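Conjugal transfer protein TRWB (Escherichia coli, PDB 1E9R) probably couples the relaxosome to the secretion channel during bacterial conjugation, acting as a hexameric, ring-helicase-like P-loop ATPase that would drive DNA transfer. Local coordinates at residues B[131-137]-B[151-155]; B[288-294]-B[320-325]. All blocks are in the same frame, centred on the assembly; numbering follows the deposited sequence.

Contact 1 lies inside a helical insertion and contact 2 in the presumed nucleotide-binding core; they meet where the insertion's chain touches the core loop. Contact 1 holds the helices that open the insertion against each other; contact 2 folds loop 288-294 onto helix 318-325. Their centres are about 18 Å apart, yet their backbones meet: Arg137 N probably donates to Lys293 O at 3.1 Å, and Pro136 packs beside Glu292. The last residues of 131-137 thus run along the same loop. The centres of contacts 2 and 1 lie about 10 and 19 Å from that of the chain. Loop 288-294 follows strand 281-285 of the central sheet, whose strand 56-59 leads into the apparent P-loop.

Contact 1: B[131-137]-B[151-155]; sequences ALSVVPR and RLLLR
Arg151 reaches Val135 and Pro136 because its CG stands beside the backbone N and opposite the carbonyl carbon (chi1 -55°), after which the chain runs extended from CG to NE and passes the end of helix 126-134. The guanidinium then meets the backbone of 131-137 with its edge. Val135 O lies in the guanidinium plane and is gripped side-on by two nitrogens: Arg151 NE at 2.7 Å from Val135 O, with an N-H...O angle of 149°, and Arg151 NH2 at 2.9 Å from the same oxygen. NE approaches in the carbonyl plane, whereas NH2 is tilted from it. A weak bond of 3.1 Å from Arg151 NH2 to Pro136 O adds a second carbonyl, so one side chain fixes the turn where the chain leaves the helix.

The helices joined here, 126-134 and 141-163, are consecutive members of the helical insertion between strands 103-105 and 243-247, the all-alpha domain of this coupling protein. Beside the arginine, around Leu154, their interface is apolar. Leu154 sends CD2 between its neighbours, 3.9 Å from Val134 CB and 4.1 Å from Ala131 CB, while Val135 CG2 closes in on the same methyl from further along. The small side chain of Ala131 also faces Arg151, with CB to CB at 4.1 Å, letting the backbones come near.

Over one face of the Arg151 guanidinium sits Leu132 CD1, although the strained torsions of Leu132 make the exact fit doubtful. Arg137 turns its own guanidinium 71° from that of Arg151, with the two NH1 atoms 3.8 Å apart. Glu144, two turns earlier on the helix of Arg151, forms salt bridges with both NH1 atoms and would offset their like charges.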
ATOM      1  N   ALA B 131      16.324  -1.281  29.190  1.00 26.87           N
ATOM      2  CA  ALA B 131      16.999  -1.648  27.949  1.00 26.00           C
ATOM      3  C   ALA B 131      16.117  -1.025  26.848  1.00 28.06           C
ATOM      4  O   ALA B 131      16.602  -0.554  25.817  1.00 27.19           O
ATOM      5  CB  ALA B 131      17.043  -3.162  27.810  1.00 25.08           C
ATOM      6  N   LEU B 132      14.811  -1.022  27.112  1.00 27.40           N
ATOM      7  CA  LEU B 132      13.803  -0.460  26.221  1.00 29.17           C
ATOM      8  C   LEU B 132      13.996   1.052  26.097  1.00 28.88           C
ATOM      9  O   LEU B 132      13.545   1.653  25.130  1.00 29.74           O
ATOM     10  CB  LEU B 132      12.414  -0.749  26.794  1.00 29.70           C
ATOM     11  CG  LEU B 132      11.358  -1.583  26.074  1.00 32.82           C
ATOM     12  CD1 LEU B 132      11.958  -2.394  24.971  1.00 32.67           C
ATOM     13  CD2 LEU B 132      10.682  -2.473  27.090  1.00 30.61           C
ATOM     14  N   SER B 133      14.658   1.662  27.080  1.00 28.52           N
ATOM     15  CA  SER B 133      14.915   3.112  27.080  1.00 28.73           C
ATOM     16  C   SER B 133      16.187   3.440  26.315  1.00 27.98           C
ATOM     17  O   SER B 133      16.248   4.421  25.576  1.00 27.98           O
ATOM     18  CB  SER B 133      15.064   3.637  28.509  1.00 27.30           C
ATOM     19  OG  SER B 133      13.877   3.446  29.255  1.00 28.64           O
ATOM     20  N   VAL B 134      17.203   2.606  26.507  1.00 27.85           N
ATOM     21  CA  VAL B 134      18.493   2.774  25.840  1.00 26.56           C
ATOM     22  C   VAL B 134      18.360   2.471  24.352  1.00 25.30           C
ATOM     23  O   VAL B 134      18.910   3.176  23.513  1.00 24.39           O
ATOM     24  CB  VAL B 134      19.553   1.829  26.458  1.00 28.03           C
ATOM     25  CG1 VAL B 134      20.863   1.937  25.697  1.00 25.63           C
ATOM     26  CG2 VAL B 134      19.754   2.172  27.925  1.00 25.24           C
ATOM     27  N   VAL B 135      17.626   1.410  24.041  1.00 25.59           N
ATOM     28  CA  VAL B 135      17.393   0.992  22.666  1.00 24.60           C
ATOM     29  C   VAL B 135      15.908   1.198  22.311  1.00 26.87           C
ATOM     30  O   VAL B 135      15.087   0.272  22.415  1.00 25.33           O
ATOM     31  CB  VAL B 135      17.767  -0.499  22.487  1.00 23.79           C
ATOM     32  CG1 VAL B 135      17.641  -0.900  21.029  1.00 21.67           C
ATOM     33  CG2 VAL B 135      19.178  -0.742  23.003  1.00 22.46           C
ATOM     34  N   PRO B 136      15.540   2.418  21.890  1.00 27.04           N
ATOM     35  CA  PRO B 136      14.134   2.655  21.546  1.00 26.89           C
ATOM     36  C   PRO B 136      13.596   1.742  20.445  1.00 27.48           C
ATOM     37  O   PRO B 136      14.351   1.019  19.779  1.00 26.41           O
ATOM     38  CB  PRO B 136      14.100   4.142  21.181  1.00 28.61           C
ATOM     39  CG  PRO B 136      15.497   4.447  20.775  1.00 29.04           C
ATOM     40  CD  PRO B 136      16.333   3.648  21.741  1.00 28.85           C
ATOM     41  N   ARG B 137      12.274   1.771  20.276  1.00 27.17           N
ATOM     42  CA  ARG B 137      11.601   0.938  19.291  1.00 26.62           C
ATOM     43  C   ARG B 137      12.089   1.198  17.877  1.00 27.90           C
ATOM     44  O   ARG B 137      12.376   2.334  17.499  1.00 24.14           O
ATOM     45  CB  ARG B 137      10.097   1.169  19.356  1.00 26.37           C
ATOM     46  CG  ARG B 137       9.474   0.787  20.665  1.00 22.68           C
ATOM     47  CD  ARG B 137       9.604  -0.687  20.929  1.00 23.19           C
ATOM     48  NE  ARG B 137       8.887  -1.037  22.150  1.00 24.61           N
ATOM     49  CZ  ARG B 137       8.883  -2.243  22.704  1.00 23.78           C
ATOM     50  NH1 ARG B 137       9.562  -3.238  22.147  1.00 22.84           N
ATOM     51  NH2 ARG B 137       8.206  -2.451  23.828  1.00 25.08           N
ATOM     52  N   ARG B 151      18.574  -5.450  22.693  1.00 28.01           N
ATOM     53  CA  ARG B 151      18.178  -5.355  24.089  1.00 28.03           C
ATOM     54  C   ARG B 151      18.573  -6.630  24.800  1.00 28.64           C
ATOM     55  O   ARG B 151      18.961  -6.593  25.967  1.00 28.88           O
ATOM     56  CB  ARG B 151      16.670  -5.122  24.212  1.00 27.63           C
ATOM     57  CG  ARG B 151      16.213  -3.909  23.429  1.00 29.63           C
ATOM     58  CD  ARG B 151      14.907  -3.300  23.906  1.00 28.39           C
ATOM     59  NE  ARG B 151      14.470  -2.287  22.949  1.00 26.65           N
ATOM     60  CZ  ARG B 151      13.699  -2.552  21.902  1.00 26.06           C
ATOM     61  NH1 ARG B 151      13.272  -3.792  21.706  1.00 24.33           N
ATOM     62  NH2 ARG B 151      13.392  -1.600  21.028  1.00 26.28           N
ATOM     63  N   LEU B 152      18.469  -7.759  24.096  1.00 29.40           N
ATOM     64  CA  LEU B 152      18.852  -9.060  24.650  1.00 29.47           C
ATOM     65  C   LEU B 152      20.349  -9.026  24.964  1.00 28.75           C
ATOM     66  O   LEU B 152      20.765  -9.354  26.071  1.00 29.93           O
ATOM     67  CB  LEU B 152      18.580 -10.190  23.652  1.00 26.63           C
ATOM     68  CG  LEU B 152      19.202 -11.526  24.087  1.00 28.28           C
ATOM     69  CD1 LEU B 152      18.525 -12.034  25.355  1.00 26.90           C
ATOM     70  CD2 LEU B 152      19.074 -12.543  22.976  1.00 27.77           C
ATOM     71  N   LEU B 153      21.152  -8.628  23.980  1.00 27.60           N
ATOM     72  CA  LEU B 153      22.590  -8.537  24.169  1.00 28.61           C
ATOM     73  C   LEU B 153      22.908  -7.508  25.253  1.00 30.63           C
ATOM     74  O   LEU B 153      23.794  -7.720  26.084  1.00 31.67           O
ATOM     75  CB  LEU B 153      23.275  -8.142  22.859  1.00 26.75           C
ATOM     76  CG  LEU B 153      24.792  -7.929  22.929  1.00 26.08           C
ATOM     77  CD1 LEU B 153      25.459  -9.155  23.485  1.00 22.50           C
ATOM     78  CD2 LEU B 153      25.336  -7.630  21.554  1.00 23.84           C
ATOM     79  N   LEU B 154      22.175  -6.400  25.255  1.00 30.16           N
ATOM     80  CA  LEU B 154      22.402  -5.366  26.245  1.00 28.42           C
ATOM     81  C   LEU B 154      22.077  -5.807  27.659  1.00 31.18           C
ATOM     82  O   LEU B 154      22.940  -5.760  28.528  1.00 30.26           O
ATOM     83  CB  LEU B 154      21.588  -4.116  25.932  1.00 26.85           C
ATOM     84  CG  LEU B 154      21.833  -2.958  26.908  1.00 27.92           C
ATOM     85  CD1 LEU B 154      23.233  -2.389  26.701  1.00 26.64           C
ATOM     86  CD2 LEU B 154      20.778  -1.874  26.694  1.00 29.96           C
ATOM     87  N   ARG B 155      20.846  -6.250  27.901  1.00 32.58           N
ATOM     88  CA  ARG B 155      20.463  -6.630  29.255  1.00 34.25           C
ATOM     89  C   ARG B 155      21.260  -7.776  29.872  1.00 35.26           C
ATOM     90  O   ARG B 155      21.540  -7.759  31.073  1.00 33.53           O
ATOM     91  CB  ARG B 155      18.954  -6.902  29.333  1.00 35.16           C
ATOM     92  CG  ARG B 155      18.481  -8.223  28.785  1.00 41.27           C
ATOM     93  CD  ARG B 155      16.975  -8.367  28.984  1.00 40.96           C
ATOM     94  NE  ARG B 155      16.227  -7.918  27.818  1.00 42.11           N
ATOM     95  CZ  ARG B 155      15.854  -8.721  26.827  1.00 40.09           C
ATOM     96  NH1 ARG B 155      16.154 -10.012  26.869  1.00 39.75           N
ATOM     97  NH2 ARG B 155      15.195  -8.233  25.786  1.00 38.61           N
TER

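Contact 2: B[288-294]-B[320-325]; sequences LASLEKL and QLDDVY
The Tyr325 ring carries the backbone of Lys293 over one face and has Leu321 O at its edge, in the ring plane. Lys293 CA stands 4.1 Å from the centroid of the Tyr325 ring, 23° off its normal, a CH-pi contact displaced toward the rim. From there the lysine side chain, with CG anti to the backbone N (chi1 179°) and all later torsions extended, passes the ring with Lys293 CG 3.5 Å from Tyr325 CD2 and runs on to the end of helix 318-325. Its ammonium binds the last carbonyl of that helix, Lys293 NZ to Tyr325 O at 3.1 Å, coming from above the carbonyl plane. A positive charge there would suit the helix's carbonyl end. Water 2 accepts from the same NZ and donates to Val324 O.

The phenol oxygen is bound on the loop side. Leu294 N donates to Tyr325 OH at 3.2 Å and 153°, and water 1, 2.6 Å from Tyr325 OH, donates to both Leu288 O and Glu292 O. This water therefore spans the bend of 288-294 and ties it to the ring. Further back on the helix, Val324 pushes its two methyls into the curve of the loop, Val324 CG2 lying 3.5 Å from Ala289 O and CG1 facing Leu291 O. Ala289 in turn sets its methyl against the Gln320 side chain, with CB to CD at 3.7 Å.

Loop 288-294 follows strand 281-285 at the place of a probable Walker B motif and opens the crossover through helix 297-303 to the adjacent parallel strand 309-315, from which helix 318-325 follows. Leu297 and, on helix 327-334, Leu333 touch both Leu288 and Tyr325, while helix 252-269 packs against Leu291 and Leu294.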
ATOM      1  N   LEU B 288       8.129  16.538  19.843  1.00 30.80           N
ATOM      2  CA  LEU B 288       7.858  15.118  20.031  1.00 29.85           C
ATOM      3  C   LEU B 288       8.471  14.207  18.952  1.00 29.77           C
ATOM      4  O   LEU B 288       8.975  13.116  19.264  1.00 27.82           O
ATOM      5  CB  LEU B 288       6.343  14.925  20.107  1.00 29.06           C
ATOM      6  CG  LEU B 288       5.753  13.590  20.540  1.00 31.83           C
ATOM      7  CD1 LEU B 288       6.302  13.173  21.866  1.00 32.39           C
ATOM      8  CD2 LEU B 288       4.255  13.746  20.628  1.00 27.27           C
ATOM      9  N   ALA B 289       8.450  14.664  17.699  1.00 29.65           N
ATOM     10  CA  ALA B 289       8.980  13.888  16.577  1.00 31.99           C
ATOM     11  C   ALA B 289      10.509  13.930  16.382  1.00 30.42           C
ATOM     12  O   ALA B 289      11.027  13.318  15.452  1.00 31.12           O
ATOM     13  CB  ALA B 289       8.277  14.306  15.286  1.00 29.45           C
ATOM     14  N   SER B 290      11.223  14.643  17.251  1.00 31.74           N
ATOM     15  CA  SER B 290      12.684  14.729  17.173  1.00 31.66           C
ATOM     16  C   SER B 290      13.329  13.643  18.002  1.00 30.56           C
ATOM     17  O   SER B 290      14.511  13.340  17.830  1.00 29.49           O
ATOM     18  CB  SER B 290      13.191  16.078  17.670  1.00 33.58           C
ATOM     19  OG  SER B 290      13.024  17.054  16.665  1.00 36.82           O
ATOM     20  N   LEU B 291      12.552  13.079  18.918  1.00 27.55           N
ATOM     21  CA  LEU B 291      13.036  12.006  19.763  1.00 27.66           C
ATOM     22  C   LEU B 291      12.824  10.708  18.994  1.00 26.98           C
ATOM     23  O   LEU B 291      12.197  10.716  17.939  1.00 23.76           O
ATOM     24  CB  LEU B 291      12.246  11.967  21.074  1.00 27.67           C
ATOM     25  CG  LEU B 291      12.325  13.181  22.010  1.00 26.20           C
ATOM     26  CD1 LEU B 291      11.467  12.931  23.226  1.00 24.50           C
ATOM     27  CD2 LEU B 291      13.753  13.428  22.437  1.00 24.50           C
ATOM     28  N   GLU B 292      13.358   9.599  19.495  1.00 29.56           N
ATOM     29  CA  GLU B 292      13.152   8.323  18.818  1.00 29.78           C
ATOM     30  C   GLU B 292      11.752   7.816  19.166  1.00 29.76           C
ATOM     31  O   GLU B 292      11.007   8.469  19.914  1.00 29.26           O
ATOM     32  CB  GLU B 292      14.199   7.283  19.256  1.00 31.57           C
ATOM     33  CG  GLU B 292      15.636   7.637  18.890  1.00 35.24           C
ATOM     34  CD  GLU B 292      16.426   6.457  18.320  1.00 37.92           C
ATOM     35  OE1 GLU B 292      15.813   5.422  17.976  1.00 39.60           O
ATOM     36  OE2 GLU B 292      17.668   6.571  18.202  1.00 40.16           O
ATOM     37  N   LYS B 293      11.383   6.661  18.617  1.00 28.83           N
ATOM     38  CA  LYS B 293      10.083   6.084  18.912  1.00 26.55           C
ATOM     39  C   LYS B 293      10.158   5.541  20.340  1.00 25.90           C
ATOM     40  O   LYS B 293      10.642   4.431  20.566  1.00 27.95           O
ATOM     41  CB  LYS B 293       9.788   4.966  17.920  1.00 25.92           C
ATOM     42  CG  LYS B 293       8.471   4.268  18.140  1.00 28.29           C
ATOM     43  CD  LYS B 293       8.179   3.309  17.012  1.00 27.41           C
ATOM     44  CE  LYS B 293       6.853   2.601  17.226  1.00 28.01           C
ATOM     45  NZ  LYS B 293       6.474   1.836  16.004  1.00 29.92           N
ATOM     46  N   LEU B 294       9.693   6.336  21.303  1.00 25.12           N
ATOM     47  CA  LEU B 294       9.734   5.949  22.714  1.00 26.18           C
ATOM     48  C   LEU B 294       8.851   4.757  23.060  1.00 27.40           C
ATOM     49  O   LEU B 294       7.718   4.649  22.603  1.00 29.65           O
ATOM     50  CB  LEU B 294       9.367   7.148  23.590  1.00 27.04           C
ATOM     51  CG  LEU B 294      10.195   8.399  23.298  1.00 28.62           C
ATOM     52  CD1 LEU B 294       9.790   9.506  24.247  1.00 31.53           C
ATOM     53  CD2 LEU B 294      11.671   8.097  23.451  1.00 26.15           C
ATOM     54  N   GLN B 320       5.907  14.054  10.284  1.00 30.08           N
ATOM     55  CA  GLN B 320       7.177  13.592  10.819  1.00 31.51           C
ATOM     56  C   GLN B 320       6.940  12.580  11.914  1.00 29.40           C
ATOM     57  O   GLN B 320       7.710  11.634  12.056  1.00 28.43           O
ATOM     58  CB  GLN B 320       7.977  14.754  11.381  1.00 33.36           C
ATOM     59  CG  GLN B 320       9.421  14.414  11.640  1.00 38.51           C
ATOM     60  CD  GLN B 320      10.172  15.552  12.322  1.00 45.03           C
ATOM     61  OE1 GLN B 320       9.724  16.718  12.325  1.00 45.51           O
ATOM     62  NE2 GLN B 320      11.331  15.225  12.901  1.00 45.89           N
ATOM     63  N   LEU B 321       5.878  12.784  12.690  1.00 28.46           N
ATOM     64  CA  LEU B 321       5.532  11.869  13.776  1.00 28.15           C
ATOM     65  C   LEU B 321       5.106  10.512  13.204  1.00 28.13           C
ATOM     66  O   LEU B 321       5.373   9.456  13.795  1.00 26.23           O
ATOM     67  CB  LEU B 321       4.395  12.449  14.607  1.00 23.64           C
ATOM     68  CG  LEU B 321       4.097  11.672  15.887  1.00 26.82           C
ATOM     69  CD1 LEU B 321       5.303  11.769  16.827  1.00 21.64           C
ATOM     70  CD2 LEU B 321       2.821  12.224  16.540  1.00 23.29           C
ATOM     71  N   ASP B 322       4.426  10.548  12.058  1.00 28.40           N
ATOM     72  CA  ASP B 322       3.977   9.322  11.412  1.00 30.09           C
ATOM     73  C   ASP B 322       5.207   8.569  10.990  1.00 30.13           C
ATOM     74  O   ASP B 322       5.256   7.347  11.066  1.00 30.55           O
ATOM     75  CB  ASP B 322       3.128   9.606  10.168  1.00 29.89           C
ATOM     76  CG  ASP B 322       1.730  10.105  10.506  1.00 30.80           C
ATOM     77  OD1 ASP B 322       1.252   9.828  11.626  1.00 29.87           O
ATOM     78  OD2 ASP B 322       1.101  10.761   9.643  1.00 33.98           O
ATOM     79  N   ASP B 323       6.215   9.310  10.550  1.00 30.13           N
ATOM     80  CA  ASP B 323       7.452   8.698  10.107  1.00 32.12           C
ATOM     81  C   ASP B 323       8.212   8.012  11.243  1.00 30.98           C
ATOM     82  O   ASP B 323       8.820   6.965  11.048  1.00 30.67           O
ATOM     83  CB  ASP B 323       8.331   9.751   9.441  1.00 36.00           C
ATOM     84  CG  ASP B 323       9.190   9.170   8.355  1.00 39.78           C
ATOM     85  OD1 ASP B 323       8.627   8.514   7.454  1.00 41.82           O
ATOM     86  OD2 ASP B 323      10.419   9.367   8.394  1.00 40.27           O
ATOM     87  N   VAL B 324       8.172   8.599  12.433  1.00 29.95           N
ATOM     88  CA  VAL B 324       8.865   8.030  13.590  1.00 28.78           C
ATOM     89  C   VAL B 324       8.121   6.851  14.239  1.00 28.23           C
ATOM     90  O   VAL B 324       8.709   5.800  14.493  1.00 26.94           O
ATOM     91  CB  VAL B 324       9.113   9.130  14.678  1.00 29.64           C
ATOM     92  CG1 VAL B 324       9.801   8.537  15.907  1.00 25.44           C
ATOM     93  CG2 VAL B 324       9.952  10.243  14.090  1.00 26.18           C
ATOM     94  N   TYR B 325       6.829   7.034  14.496  1.00 27.06           N
ATOM     95  CA  TYR B 325       6.019   6.019  15.152  1.00 23.71           C
ATOM     96  C   TYR B 325       5.216   5.143  14.217  1.00 26.00           C
ATOM     97  O   TYR B 325       4.760   4.058  14.602  1.00 27.20           O
ATOM     98  CB  TYR B 325       5.048   6.677  16.134  1.00 23.18           C
ATOM     99  CG  TYR B 325       5.697   7.226  17.370  1.00 22.18           C
ATOM    100  CD1 TYR B 325       6.315   8.477  17.363  1.00 20.98           C
ATOM    101  CD2 TYR B 325       5.725   6.478  18.550  1.00 21.62           C
ATOM    102  CE1 TYR B 325       6.948   8.967  18.500  1.00 21.48           C
ATOM    103  CE2 TYR B 325       6.361   6.961  19.694  1.00 22.58           C
ATOM    104  CZ  TYR B 325       6.967   8.201  19.659  1.00 22.03           C
ATOM    105  OH  TYR B 325       7.605   8.668  20.784  1.00 25.55           O
TER
HETATM  106  O   HOH W   1       9.308  10.576  20.251  1.00 34.29           O
HETATM  107  O   HOH W   2       7.536   3.161  13.657  1.00 43.89           O